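Local coordinates for protein intracellular exo-alpha-(1->5)-L-arabinofuranosidase (Bifidobacterium longum, PDB 2Y2W) that hydrolyses terminal alpha-L-arabinofuranosyl bonds in arabinans and arabinoxylan during breakdown of the plant cell wall, as a family 51 glycoside hydrolase, at residues K101-T106 / P433-A438; E377-A382 / W426-F431; D462-D467 / V484-N489; L517-D522 / T553-S558. All coordinates share one frame; numbering follows the deposited sequence.

Overall arrangement
The four contacts run from the flank of the catalytic barrel out into the C-terminal beta domain. Contact 1 packs two barrel helices together, and contact 2, its centre about 14 Å away, ties down the loop ahead of helix 382-397. They meet directly, through the salt bridge from Glu-102 to Arg-427. Contacts 3 and 4 share the beta sheet, centres about 12 Å apart, with Asn-485 of one reaching the backbone around Pro-555 of the other. Leu-518 of contact 4 packs on Pro-433 of contact 1. Contact 2 is closest to the probable substrate site: the Asp-378 side chain comes within about 3 Å of that of Trp-344, whereas contacts 3 and 4 lie away from it.

Contact 1. Residues K101-T106 / P433-A438; sequences KELGVT and PFAEAA
A Schellman motif closes helix 94-103, and Leu-103, the last residue of the helix, with Gly-104 just beyond, lies against Phe-434, Ala-435 and Ala-438 of helix 431-440. Gly-104 is the residue that leaves the helix, at a phi of 81°. Much of the contact gathers round one backbone carbonyl. Leu-103 O sits at the edge of the Phe-434 ring, near its plane, 3.4 Å from Phe-434 CD1. The same oxygen takes a CA-H...O contact from Ala-435 CA at 3.5 Å, nearly straight with 162° at the hydrogen. The methyl of Ala-438 touches two successive carbonyls, with CB 3.3 Å from Leu-103 O and 3.4 Å from Gly-104 O. Beside this, the Leu-103 side chain, its CG turned away from the backbone N (chi1 -169°), crosses Phe-434 at about a right angle and brings CD1 to 3.5 Å from Phe-434 CD1. Val-105 CG2 comes to the same ring obliquely. A water donates to both Gly-104 O (2.9 Å) and Ala-438 O (2.7 Å), bridging the two backbones. Glu-102 turns its carboxylate to a salt bridge with Arg-427. Helix 94-103 comes between the first and second barrel strands in the chain and helix 431-440 follows the eighth, so their meeting closes the ring of helices, as expected of a (beta/alpha)8 barrel.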
loop_
_atom_site.group_PDB
_atom_site.type_symbol
_atom_site.label_atom_id
_atom_site.label_comp_id
_atom_site.label_asym_id
_atom_site.label_seq_id
_atom_site.Cartn_x
_atom_site.Cartn_y
_atom_site.Cartn_z
ATOM N N LYS D 101 -14.493 -7.638 -37.859
ATOM C CA LYS D 101 -13.848 -7.183 -39.089
ATOM C C LYS D 101 -14.761 -6.209 -39.833
ATOM O O LYS D 101 -14.330 -5.124 -40.223
ATOM C CB LYS D 101 -13.491 -8.385 -39.981
ATOM C CG LYS D 101 -12.831 -8.040 -41.324
ATOM C CD LYS D 101 -11.356 -7.683 -41.169
ATOM C CE LYS D 101 -10.699 -7.412 -42.518
ATOM N NZ LYS D 101 -11.048 -6.067 -43.076
ATOM N N GLU D 102 -16.023 -6.602 -40.005
ATOM C CA GLU D 102 -17.025 -5.776 -40.677
ATOM C C GLU D 102 -17.277 -4.460 -39.940
ATOM O O GLU D 102 -17.615 -3.452 -40.561
ATOM C CB GLU D 102 -18.337 -6.550 -40.831
ATOM C CG GLU D 102 -19.311 -5.932 -41.835
ATOM C CD GLU D 102 -20.626 -6.687 -41.932
ATOM O OE1 GLU D 102 -20.603 -7.934 -42.066
ATOM O OE2 GLU D 102 -21.683 -6.024 -41.880
ATOM N N LEU D 103 -17.105 -4.479 -38.620
ATOM C CA LEU D 103 -17.298 -3.288 -37.800
ATOM C C LEU D 103 -16.138 -2.302 -37.918
ATOM O O LEU D 103 -16.321 -1.101 -37.730
ATOM C CB LEU D 103 -17.532 -3.678 -36.336
ATOM C CG LEU D 103 -18.008 -2.627 -35.327
ATOM C CD1 LEU D 103 -19.315 -1.969 -35.759
ATOM C CD2 LEU D 103 -18.156 -3.261 -33.958
ATOM N N GLY D 104 -14.949 -2.811 -38.230
ATOM C CA GLY D 104 -13.774 -1.964 -38.440
ATOM C C GLY D 104 -13.091 -1.523 -37.159
ATOM O O GLY D 104 -12.528 -0.430 -37.095
ATOM N N VAL D 105 -13.145 -2.373 -36.136
ATOM C CA VAL D 105 -12.439 -2.135 -34.878
ATOM C C VAL D 105 -10.939 -2.365 -35.091
ATOM O O VAL D 105 -10.537 -3.365 -35.686
ATOM C CB VAL D 105 -12.968 -3.051 -33.738
ATOM C CG1 VAL D 105 -12.291 -2.719 -32.410
ATOM C CG2 VAL D 105 -14.486 -2.930 -33.604
ATOM N N THR D 106 -10.126 -1.431 -34.602
ATOM C CA THR D 106 -8.675 -1.468 -34.801
ATOM C C THR D 106 -7.911 -1.824 -33.529
ATOM O O THR D 106 -6.809 -2.371 -33.590
ATOM C CB THR D 106 -8.152 -0.108 -35.281
ATOM O OG1 THR D 106 -8.558 0.904 -34.350
ATOM C CG2 THR D 106 -8.687 0.227 -36.670
ATOM N N PRO D 433 -23.709 2.880 -37.862
ATOM C CA PRO D 433 -22.998 4.162 -37.882
ATOM C C PRO D 433 -21.507 4.027 -37.583
ATOM O O PRO D 433 -20.708 4.830 -38.075
ATOM C CB PRO D 433 -23.685 4.974 -36.775
ATOM C CG PRO D 433 -24.981 4.307 -36.552
ATOM C CD PRO D 433 -24.733 2.858 -36.803
ATOM N N PHE D 434 -21.146 3.023 -36.784
ATOM C CA PHE D 434 -19.748 2.775 -36.435
ATOM C C PHE D 434 -18.972 2.217 -37.627
ATOM O O PHE D 434 -17.903 2.729 -37.967
ATOM C CB PHE D 434 -19.640 1.831 -35.230
ATOM C CG PHE D 434 -18.262 1.775 -34.628
ATOM C CD1 PHE D 434 -17.313 0.872 -35.101
ATOM C CD2 PHE D 434 -17.910 2.631 -33.588
ATOM C CE1 PHE D 434 -16.037 0.818 -34.548
ATOM C CE2 PHE D 434 -16.635 2.587 -33.027
ATOM C CZ PHE D 434 -15.697 1.678 -33.508
ATOM N N ALA D 435 -19.520 1.177 -38.254
ATOM C CA ALA D 435 -18.905 0.542 -39.423
ATOM C C ALA D 435 -18.561 1.548 -40.527
ATOM O O ALA D 435 -17.430 1.576 -41.014
ATOM C CB ALA D 435 -19.804 -0.560 -39.961
ATOM N N GLU D 436 -19.533 2.377 -40.901
ATOM C CA GLU D 436 -19.336 3.397 -41.931
ATOM C C GLU D 436 -18.209 4.371 -41.605
ATOM O O GLU D 436 -17.386 4.682 -42.469
ATOM C CB GLU D 436 -20.634 4.164 -42.197
ATOM C CG GLU D 436 -21.402 3.666 -43.414
ATOM C CD GLU D 436 -20.701 3.977 -44.729
ATOM O OE1 GLU D 436 -20.064 5.050 -44.838
ATOM O OE2 GLU D 436 -20.793 3.147 -45.659
ATOM N N ALA D 437 -18.177 4.846 -40.362
ATOM C CA ALA D 437 -17.131 5.755 -39.915
ATOM C C ALA D 437 -15.778 5.047 -39.868
ATOM O O ALA D 437 -14.764 5.612 -40.269
ATOM C CB ALA D 437 -17.478 6.344 -38.561
ATOM N N ALA D 438 -15.779 3.801 -39.400
ATOM C CA ALA D 438 -14.550 3.026 -39.248
ATOM C C ALA D 438 -13.900 2.657 -40.578
ATOM O O ALA D 438 -12.675 2.601 -40.674
ATOM C CB ALA D 438 -14.809 1.773 -38.419
HETATM O O HOH W 1 -11.229 0.715 -39.413
#

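Contact 2. Residues E377-A382 / W426-F431; sequences EDIYTA and WRQTTF
Gln-428 and Tyr-380 cross at about a right angle, and the amide of the glutamine works like a backbone peptide group, pairing with the loop on both sides of Ile-379. Gln-428 NE2 donates to Asp-378 O at 3.1 Å, with that oxygen lying in the amide plane, while Gln-428 OE1 accepts from Tyr-380 N at 2.9 Å in an almost straight bond (176°). Used at both ends, the amide can hardly rotate. NE2 also has a weak bond to Ala-415 O. The amide plane is inclined 38° to the Tyr-380 ring, and NE2 approaches Tyr-380 CD2 obliquely, at 3.4 Å. Over one face of the ring stands the methyl of Thr-430, its CG2 4.0 Å from the ring centroid, a CH-pi contact; over the opposite face, toward the rim, lies Asp-378 O. With Thr-430 OG1 between backbone N and carbonyl carbon (chi1 54°), CG2 stands anti to the carbonyl carbon and reaches the ring face, OG1 lying near Tyr-380 CD2. Next along the chain, Thr-429 OG1 donates to Thr-381 O at 3.1 Å, from well above the carbonyl plane. Thr-381 itself is the N-cap of helix 382-397. At the far end of the ring, Tyr-380 OH is hydrogen-bonded to Val-343 O, while Asp-378 OD2 takes the backbone N of Tyr-345 and its side chain packs on Trp-344, probably important for substrate recognition. A side-chain amide bonded to the backbone on both sides of one residue, beside an N-cap, fixes the loop entering helix 382-397, probably at the substrate site's edge.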
loop_
_atom_site.group_PDB
_atom_site.type_symbol
_atom_site.label_atom_id
_atom_site.label_comp_id
_atom_site.label_asym_id
_atom_site.label_seq_id
_atom_site.Cartn_x
_atom_site.Cartn_y
_atom_site.Cartn_z
ATOM N N GLU D 377 -27.393 -6.323 -21.336
ATOM C CA GLU D 377 -27.673 -6.662 -22.732
ATOM C C GLU D 377 -28.747 -5.757 -23.332
ATOM O O GLU D 377 -29.834 -6.213 -23.693
ATOM C CB GLU D 377 -28.040 -8.143 -22.873
ATOM C CG GLU D 377 -26.866 -9.094 -22.655
ATOM C CD GLU D 377 -27.165 -10.525 -23.078
ATOM O OE1 GLU D 377 -28.288 -10.800 -23.560
ATOM O OE2 GLU D 377 -26.265 -11.379 -22.924
ATOM N N ASP D 378 -28.425 -4.470 -23.432
ATOM C CA ASP D 378 -29.356 -3.470 -23.944
ATOM C C ASP D 378 -29.685 -3.709 -25.411
ATOM O O ASP D 378 -28.795 -3.974 -26.223
ATOM C CB ASP D 378 -28.792 -2.058 -23.751
ATOM C CG ASP D 378 -28.831 -1.602 -22.299
ATOM O OD1 ASP D 378 -29.555 -2.215 -21.482
ATOM O OD2 ASP D 378 -28.137 -0.613 -21.974
ATOM N N ILE D 379 -30.974 -3.624 -25.731
ATOM C CA ILE D 379 -31.459 -3.814 -27.094
ATOM C C ILE D 379 -31.700 -2.430 -27.694
ATOM O O ILE D 379 -32.604 -1.707 -27.272
ATOM C CB ILE D 379 -32.750 -4.683 -27.136
ATOM C CG1 ILE D 379 -32.702 -5.811 -26.091
ATOM C CG2 ILE D 379 -32.967 -5.264 -28.521
ATOM C CD1 ILE D 379 -31.737 -6.960 -26.413
ATOM N N TYR D 380 -30.872 -2.067 -28.672
ATOM C CA TYR D 380 -30.771 -0.683 -29.131
ATOM C C TYR D 380 -31.863 -0.244 -30.097
ATOM O O TYR D 380 -32.178 -0.939 -31.062
ATOM C CB TYR D 380 -29.395 -0.412 -29.742
ATOM C CG TYR D 380 -28.270 -0.339 -28.733
ATOM C CD1 TYR D 380 -28.252 0.652 -27.750
ATOM C CD2 TYR D 380 -27.218 -1.247 -28.770
ATOM C CE1 TYR D 380 -27.221 0.727 -26.825
ATOM C CE2 TYR D 380 -26.178 -1.178 -27.849
ATOM C CZ TYR D 380 -26.189 -0.189 -26.881
ATOM O OH TYR D 380 -25.164 -0.115 -25.971
ATOM N N THR D 381 -32.416 0.933 -29.823
ATOM C CA THR D 381 -33.460 1.533 -30.642
ATOM C C THR D 381 -32.846 2.379 -31.752
ATOM O O THR D 381 -31.660 2.713 -31.702
ATOM C CB THR D 381 -34.385 2.431 -29.797
ATOM O OG1 THR D 381 -33.613 3.476 -29.189
ATOM C CG2 THR D 381 -35.085 1.622 -28.712
ATOM N N ALA D 382 -33.665 2.728 -32.744
ATOM C CA ALA D 382 -33.240 3.589 -33.846
ATOM C C ALA D 382 -32.652 4.904 -33.343
ATOM O O ALA D 382 -31.728 5.446 -33.947
ATOM C CB ALA D 382 -34.404 3.854 -34.788
ATOM N N TRP D 426 -25.689 -11.200 -34.696
ATOM C CA TRP D 426 -26.369 -10.190 -35.504
ATOM C C TRP D 426 -25.976 -8.763 -35.130
ATOM O O TRP D 426 -25.437 -8.517 -34.045
ATOM C CB TRP D 426 -27.891 -10.375 -35.443
ATOM C CG TRP D 426 -28.469 -10.430 -34.051
ATOM C CD1 TRP D 426 -28.600 -11.539 -33.264
ATOM C CD2 TRP D 426 -29.013 -9.339 -33.297
ATOM N NE1 TRP D 426 -29.179 -11.204 -32.064
ATOM C CE2 TRP D 426 -29.445 -9.861 -32.059
ATOM C CE3 TRP D 426 -29.175 -7.971 -33.546
ATOM C CZ2 TRP D 426 -30.031 -9.063 -31.070
ATOM C CZ3 TRP D 426 -29.755 -7.176 -32.561
ATOM C CH2 TRP D 426 -30.173 -7.727 -31.337
ATOM N N ARG D 427 -26.249 -7.835 -36.045
ATOM C CA ARG D 427 -25.891 -6.431 -35.881
ATOM C C ARG D 427 -27.022 -5.663 -35.216
ATOM O O ARG D 427 -28.182 -5.783 -35.614
ATOM C CB ARG D 427 -25.588 -5.794 -37.240
ATOM C CG ARG D 427 -24.540 -6.515 -38.069
ATOM C CD ARG D 427 -24.709 -6.191 -39.547
ATOM N NE ARG D 427 -23.833 -6.998 -40.393
ATOM C CZ ARG D 427 -24.109 -8.230 -40.815
ATOM N NH1 ARG D 427 -25.247 -8.825 -40.472
ATOM N NH2 ARG D 427 -23.239 -8.873 -41.581
ATOM N N GLN D 428 -26.677 -4.877 -34.202
ATOM C CA GLN D 428 -27.623 -3.959 -33.587
ATOM C C GLN D 428 -27.673 -2.691 -34.422
ATOM O O GLN D 428 -26.881 -2.528 -35.349
ATOM C CB GLN D 428 -27.224 -3.636 -32.146
ATOM C CG GLN D 428 -27.323 -4.818 -31.204
ATOM C CD GLN D 428 -27.988 -4.462 -29.891
ATOM O OE1 GLN D 428 -29.129 -4.005 -29.867
ATOM N NE2 GLN D 428 -27.283 -4.685 -28.791
ATOM N N THR D 429 -28.596 -1.796 -34.093
ATOM C CA THR D 429 -28.747 -0.540 -34.827
ATOM C C THR D 429 -27.494 0.329 -34.729
ATOM O O THR D 429 -27.180 1.070 -35.659
ATOM C CB THR D 429 -29.977 0.263 -34.350
ATOM O OG1 THR D 429 -29.800 0.656 -32.983
ATOM C CG2 THR D 429 -31.246 -0.570 -34.477
ATOM N N THR D 430 -26.782 0.220 -33.606
ATOM C CA THR D 430 -25.569 1.001 -33.349
ATOM C C THR D 430 -24.351 0.498 -34.124
ATOM O O THR D 430 -23.319 1.171 -34.170
ATOM C CB THR D 430 -25.216 1.020 -31.846
ATOM O OG1 THR D 430 -25.128 -0.325 -31.361
ATOM C CG2 THR D 430 -26.269 1.775 -31.050
ATOM N N PHE D 431 -24.478 -0.687 -34.720
ATOM C CA PHE D 431 -23.432 -1.287 -35.555
ATOM C C PHE D 431 -23.137 -0.455 -36.802
ATOM O O PHE D 431 -21.975 -0.229 -37.149
ATOM C CB PHE D 431 -23.858 -2.703 -35.966
ATOM C CG PHE D 431 -22.801 -3.478 -36.701
ATOM C CD1 PHE D 431 -22.627 -3.321 -38.073
ATOM C CD2 PHE D 431 -21.995 -4.386 -36.023
ATOM C CE1 PHE D 431 -21.654 -4.044 -38.756
ATOM C CE2 PHE D 431 -21.018 -5.118 -36.697
ATOM C CZ PHE D 431 -20.849 -4.947 -38.066
#

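Contact 3. Residues D462-D467 / V484-N489; sequences DVPAID and VNRDAN
Arg-486 and Ala-465 mark where the hairpin of strands 462-473 and 478-485 is most closely packed. Asp-467 and Val-484 form an antiparallel hydrogen-bonded pair, Asp-467 N to Val-484 O at 3.1 Å and Val-484 N to Asp-467 O at 2.8 Å. One step on, Ile-466 and Asn-485 make the non-hydrogen-bonded pair, with Ile-466 CD1 resting 3.4 Å from Asn-485 OD1 while Asn-485 ND2 bonds to Pro-555 O. Ala-465 breaks its strand, yet its carbonyl accepts from Arg-486 N at 2.8 Å. Bent at chi3 (-82°), the arginine side chain runs back beside Pro-464, placing Arg-486 NH2 2.8 Å from Pro-464 O and under Asp-467 CB, which covers one guanidinium face.

Beyond Arg-486 the segments part. Asp-487 keeps a loose touch with Ala-465, CB to CB at 4.3 Å; its OD1 instead closes an Asx turn on the N of exposed Asn-489 and also accepts from the backbone N of Thr-490. The buried guanidinium forms a salt bridge through NH1 with Glu-308 of helix 307-327. Asp-467 OD2 lies 4.4 Å from Arg-486 NH2 but well out of its plane, so it probably adds electrostatic balance without a directed bond.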
loop_
_atom_site.group_PDB
_atom_site.type_symbol
_atom_site.label_atom_id
_atom_site.label_comp_id
_atom_site.label_asym_id
_atom_site.label_seq_id
_atom_site.Cartn_x
_atom_site.Cartn_y
_atom_site.Cartn_z
ATOM N N ASP D 462 -29.875 26.008 -26.009
ATOM C CA ASP D 462 -30.396 25.949 -27.369
ATOM C C ASP D 462 -29.312 25.389 -28.285
ATOM O O ASP D 462 -28.245 25.988 -28.439
ATOM C CB ASP D 462 -30.845 27.336 -27.837
ATOM N N VAL D 463 -29.585 24.231 -28.880
ATOM C CA VAL D 463 -28.574 23.503 -29.651
ATOM C C VAL D 463 -28.967 23.292 -31.120
ATOM O O VAL D 463 -30.144 23.083 -31.419
ATOM C CB VAL D 463 -28.212 22.143 -28.984
ATOM C CG1 VAL D 463 -27.485 22.374 -27.666
ATOM C CG2 VAL D 463 -29.452 21.270 -28.776
ATOM N N PRO D 464 -27.983 23.357 -32.041
ATOM C CA PRO D 464 -28.264 23.115 -33.459
ATOM C C PRO D 464 -28.824 21.716 -33.699
ATOM O O PRO D 464 -28.351 20.748 -33.101
ATOM C CB PRO D 464 -26.888 23.254 -34.120
ATOM C CG PRO D 464 -26.107 24.113 -33.194
ATOM C CD PRO D 464 -26.573 23.732 -31.823
ATOM N N ALA D 465 -29.834 21.624 -34.559
ATOM C CA ALA D 465 -30.455 20.346 -34.887
ATOM C C ALA D 465 -29.525 19.471 -35.724
ATOM O O ALA D 465 -29.386 18.275 -35.461
ATOM C CB ALA D 465 -31.779 20.568 -35.610
ATOM N N ILE D 466 -28.887 20.078 -36.724
ATOM C CA ILE D 466 -27.977 19.365 -37.618
ATOM C C ILE D 466 -26.537 19.451 -37.109
ATOM O O ILE D 466 -26.088 20.509 -36.660
ATOM C CB ILE D 466 -28.078 19.889 -39.087
ATOM C CG1 ILE D 466 -29.534 19.890 -39.580
ATOM C CG2 ILE D 466 -27.179 19.084 -40.037
ATOM C CD1 ILE D 466 -30.202 18.511 -39.660
ATOM N N ASP D 467 -25.834 18.321 -37.175
ATOM C CA ASP D 467 -24.430 18.215 -36.787
ATOM C C ASP D 467 -23.712 17.296 -37.778
ATOM O O ASP D 467 -24.249 16.246 -38.138
ATOM C CB ASP D 467 -24.323 17.664 -35.361
ATOM C CG ASP D 467 -22.927 17.802 -34.773
ATOM O OD1 ASP D 467 -22.138 18.641 -35.261
ATOM O OD2 ASP D 467 -22.625 17.068 -33.806
ATOM N N VAL D 484 -26.040 14.211 -38.791
ATOM C CA VAL D 484 -27.099 13.773 -37.881
ATOM C C VAL D 484 -28.193 14.836 -37.735
ATOM O O VAL D 484 -27.905 16.032 -37.674
ATOM C CB VAL D 484 -26.508 13.376 -36.491
ATOM C CG1 VAL D 484 -27.531 13.533 -35.368
ATOM C CG2 VAL D 484 -25.991 11.946 -36.525
ATOM N N ASN D 485 -29.447 14.384 -37.702
ATOM C CA ASN D 485 -30.585 15.244 -37.385
ATOM C C ASN D 485 -31.071 14.982 -35.962
ATOM O O ASN D 485 -31.564 13.892 -35.657
ATOM C CB ASN D 485 -31.724 15.042 -38.393
ATOM C CG ASN D 485 -32.867 16.030 -38.199
ATOM O OD1 ASN D 485 -32.672 17.140 -37.697
ATOM N ND2 ASN D 485 -34.065 15.630 -38.603
ATOM N N ARG D 486 -30.927 15.986 -35.099
ATOM C CA ARG D 486 -31.207 15.837 -33.668
ATOM C C ARG D 486 -32.633 16.216 -33.248
ATOM O O ARG D 486 -33.053 15.899 -32.133
ATOM C CB ARG D 486 -30.177 16.609 -32.833
ATOM C CG ARG D 486 -28.784 15.996 -32.859
ATOM C CD ARG D 486 -27.848 16.656 -31.860
ATOM N NE ARG D 486 -27.264 17.894 -32.369
ATOM C CZ ARG D 486 -26.313 18.589 -31.750
ATOM N NH1 ARG D 486 -25.825 18.177 -30.585
ATOM N NH2 ARG D 486 -25.847 19.703 -32.297
ATOM N N ASP D 487 -33.367 16.889 -34.135
ATOM C CA ASP D 487 -34.766 17.245 -33.882
ATOM C C ASP D 487 -35.615 15.979 -33.794
ATOM O O ASP D 487 -35.452 15.058 -34.598
ATOM C CB ASP D 487 -35.293 18.176 -34.982
ATOM C CG ASP D 487 -36.581 18.899 -34.586
ATOM O OD1 ASP D 487 -37.549 18.238 -34.149
ATOM O OD2 ASP D 487 -36.627 20.139 -34.733
ATOM N N ALA D 488 -36.521 15.945 -32.820
ATOM C CA ALA D 488 -37.296 14.739 -32.518
ATOM C C ALA D 488 -38.628 14.623 -33.266
ATOM O O ALA D 488 -39.185 13.526 -33.376
ATOM C CB ALA D 488 -37.513 14.615 -31.015
ATOM N N ASN D 489 -39.136 15.745 -33.777
ATOM C CA ASN D 489 -40.442 15.768 -34.452
ATOM C C ASN D 489 -40.549 16.710 -35.664
ATOM O O ASN D 489 -41.637 16.895 -36.218
ATOM C CB ASN D 489 -41.579 16.023 -33.443
ATOM C CG ASN D 489 -41.203 17.034 -32.370
ATOM O OD1 ASN D 489 -40.805 18.161 -32.667
ATOM N ND2 ASN D 489 -41.337 16.631 -31.112
#

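Contact 4. Residues L517-D522 / T553-S558; sequences LLHEDD and TLPAIS
His-519 and Ser-558 bring their CA atoms within 4.8 Å where the two segments draw together, and next to them Ser-558 CA makes a CA-H...O contact of 3.3 Å with Leu-518 O. The His-519 ring carries most of the side-chain contact. With CG swung opposite the backbone N (chi1 166°), the ring lies flat against Pro-555, whose CB stands 3.5 Å from the ring centroid, almost on the normal: a CH-pi contact. His-519 ND1 donates to Ile-557 O at 3.0 Å; the oxygen is in the ring plane, and the bond is nearly straight (169°), although it reaches the carbonyl from 42° above its plane. Ala-556 O lies at the same edge, 3.1 Å from His-519 CE1. Residues 555-557 form the link between strand 550-554, which pairs with 492-497, and strand 558-564, which pairs with 512-518, in the C-terminal beta domain that accompanies the barrel in family 51 enzymes; the histidine thus ties this link to segment 517-522. Ser-558 OG donates back to Pro-555 O at 2.7 Å, in the carbonyl plane, and that oxygen also accepts from Asn-485. Farther along the proline ring, Leu-517 CD1 packs 3.9 Å from Pro-555 CD. A weak bond of 3.5 Å from His-519 NE2 to Asp-521 OD1 leaves the opposite edge of the imidazole, which might favour a doubly protonated ring.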
loop_
_atom_site.group_PDB
_atom_site.type_symbol
_atom_site.label_atom_id
_atom_site.label_comp_id
_atom_site.label_asym_id
_atom_site.label_seq_id
_atom_site.Cartn_x
_atom_site.Cartn_y
_atom_site.Cartn_z
ATOM N N LEU D 517 -29.174 6.107 -45.114
ATOM C CA LEU D 517 -30.077 6.759 -44.177
ATOM C C LEU D 517 -30.461 5.788 -43.064
ATOM O O LEU D 517 -30.988 4.704 -43.329
ATOM C CB LEU D 517 -31.330 7.264 -44.910
ATOM C CG LEU D 517 -32.615 7.582 -44.130
ATOM C CD1 LEU D 517 -32.552 8.951 -43.465
ATOM C CD2 LEU D 517 -33.833 7.489 -45.044
ATOM N N LEU D 518 -30.176 6.173 -41.824
ATOM C CA LEU D 518 -30.678 5.445 -40.667
ATOM C C LEU D 518 -31.812 6.213 -40.005
ATOM O O LEU D 518 -31.580 7.157 -39.247
ATOM C CB LEU D 518 -29.568 5.141 -39.656
ATOM C CG LEU D 518 -29.094 3.689 -39.557
ATOM C CD1 LEU D 518 -27.977 3.582 -38.541
ATOM C CD2 LEU D 518 -30.235 2.741 -39.186
ATOM N N HIS D 519 -33.039 5.805 -40.317
ATOM C CA HIS D 519 -34.231 6.408 -39.736
ATOM C C HIS D 519 -35.401 5.439 -39.732
ATOM O O HIS D 519 -35.618 4.706 -40.697
ATOM C CB HIS D 519 -34.626 7.683 -40.488
ATOM C CG HIS D 519 -36.004 8.166 -40.163
ATOM N ND1 HIS D 519 -36.303 8.826 -38.991
ATOM C CD2 HIS D 519 -37.168 8.061 -40.844
ATOM C CE1 HIS D 519 -37.592 9.117 -38.971
ATOM N NE2 HIS D 519 -38.140 8.665 -40.084
ATOM N N GLU D 520 -36.149 5.450 -38.634
ATOM C CA GLU D 520 -37.422 4.748 -38.553
ATOM C C GLU D 520 -38.481 5.698 -38.003
ATOM O O GLU D 520 -38.195 6.509 -37.116
ATOM C CB GLU D 520 -37.310 3.499 -37.671
ATOM C CG GLU D 520 -36.299 2.452 -38.151
ATOM C CD GLU D 520 -36.634 1.857 -39.512
ATOM O OE1 GLU D 520 -37.796 1.452 -39.728
ATOM O OE2 GLU D 520 -35.724 1.784 -40.365
ATOM N N ASP D 521 -39.697 5.603 -38.541
ATOM C CA ASP D 521 -40.814 6.443 -38.096
ATOM C C ASP D 521 -41.077 6.265 -36.605
ATOM O O ASP D 521 -41.366 7.235 -35.901
ATOM C CB ASP D 521 -42.077 6.156 -38.911
ATOM C CG ASP D 521 -42.050 6.813 -40.281
ATOM O OD1 ASP D 521 -41.550 7.955 -40.393
ATOM O OD2 ASP D 521 -42.538 6.188 -41.246
ATOM N N ASP D 522 -40.980 5.021 -36.142
ATOM C CA ASP D 522 -40.927 4.721 -34.720
ATOM C C ASP D 522 -39.452 4.724 -34.303
ATOM O O ASP D 522 -38.721 3.783 -34.616
ATOM C CB ASP D 522 -41.577 3.362 -34.433
ATOM C CG ASP D 522 -41.635 3.033 -32.946
ATOM O OD1 ASP D 522 -41.522 3.956 -32.108
ATOM O OD2 ASP D 522 -41.807 1.842 -32.612
ATOM N N THR D 553 -33.073 15.110 -47.922
ATOM C CA THR D 553 -34.045 15.288 -46.840
ATOM C C THR D 553 -33.761 14.367 -45.646
ATOM O O THR D 553 -33.711 13.142 -45.788
ATOM C CB THR D 553 -35.520 15.125 -47.338
ATOM O OG1 THR D 553 -36.417 15.126 -46.220
ATOM C CG2 THR D 553 -35.710 13.833 -48.141
ATOM N N LEU D 554 -33.570 14.974 -44.476
ATOM C CA LEU D 554 -33.318 14.230 -43.244
ATOM C C LEU D 554 -34.505 14.302 -42.282
ATOM O O LEU D 554 -34.754 15.349 -41.678
ATOM C CB LEU D 554 -32.031 14.714 -42.562
ATOM C CG LEU D 554 -30.716 14.005 -42.914
ATOM C CD1 LEU D 554 -30.256 14.306 -44.337
ATOM C CD2 LEU D 554 -29.628 14.377 -41.916
ATOM N N PRO D 555 -35.243 13.182 -42.138
ATOM C CA PRO D 555 -36.390 13.110 -41.232
ATOM C C PRO D 555 -35.975 13.280 -39.772
ATOM O O PRO D 555 -34.788 13.174 -39.451
ATOM C CB PRO D 555 -36.938 11.694 -41.462
ATOM C CG PRO D 555 -36.379 11.264 -42.773
ATOM C CD PRO D 555 -35.036 11.911 -42.854
ATOM N N ALA D 556 -36.948 13.548 -38.905
ATOM C CA ALA D 556 -36.696 13.702 -37.475
ATOM C C ALA D 556 -36.031 12.451 -36.905
ATOM O O ALA D 556 -36.514 11.335 -37.115
ATOM C CB ALA D 556 -37.992 14.003 -36.743
ATOM N N ILE D 557 -34.925 12.653 -36.187
ATOM C CA ILE D 557 -34.096 11.564 -35.643
ATOM C C ILE D 557 -33.548 10.673 -36.765
ATOM O O ILE D 557 -34.129 9.636 -37.096
ATOM C CB ILE D 557 -34.837 10.708 -34.562
ATOM C CG1 ILE D 557 -35.531 11.607 -33.533
ATOM C CG2 ILE D 557 -33.865 9.746 -33.873
ATOM C CD1 ILE D 557 -36.614 10.914 -32.717
ATOM N N SER D 558 -32.430 11.101 -37.350
ATOM C CA SER D 558 -31.800 10.375 -38.452
ATOM C C SER D 558 -30.299 10.642 -38.561
ATOM O O SER D 558 -29.833 11.758 -38.323
ATOM C CB SER D 558 -32.489 10.696 -39.785
ATOM O OG SER D 558 -32.421 12.080 -40.081
#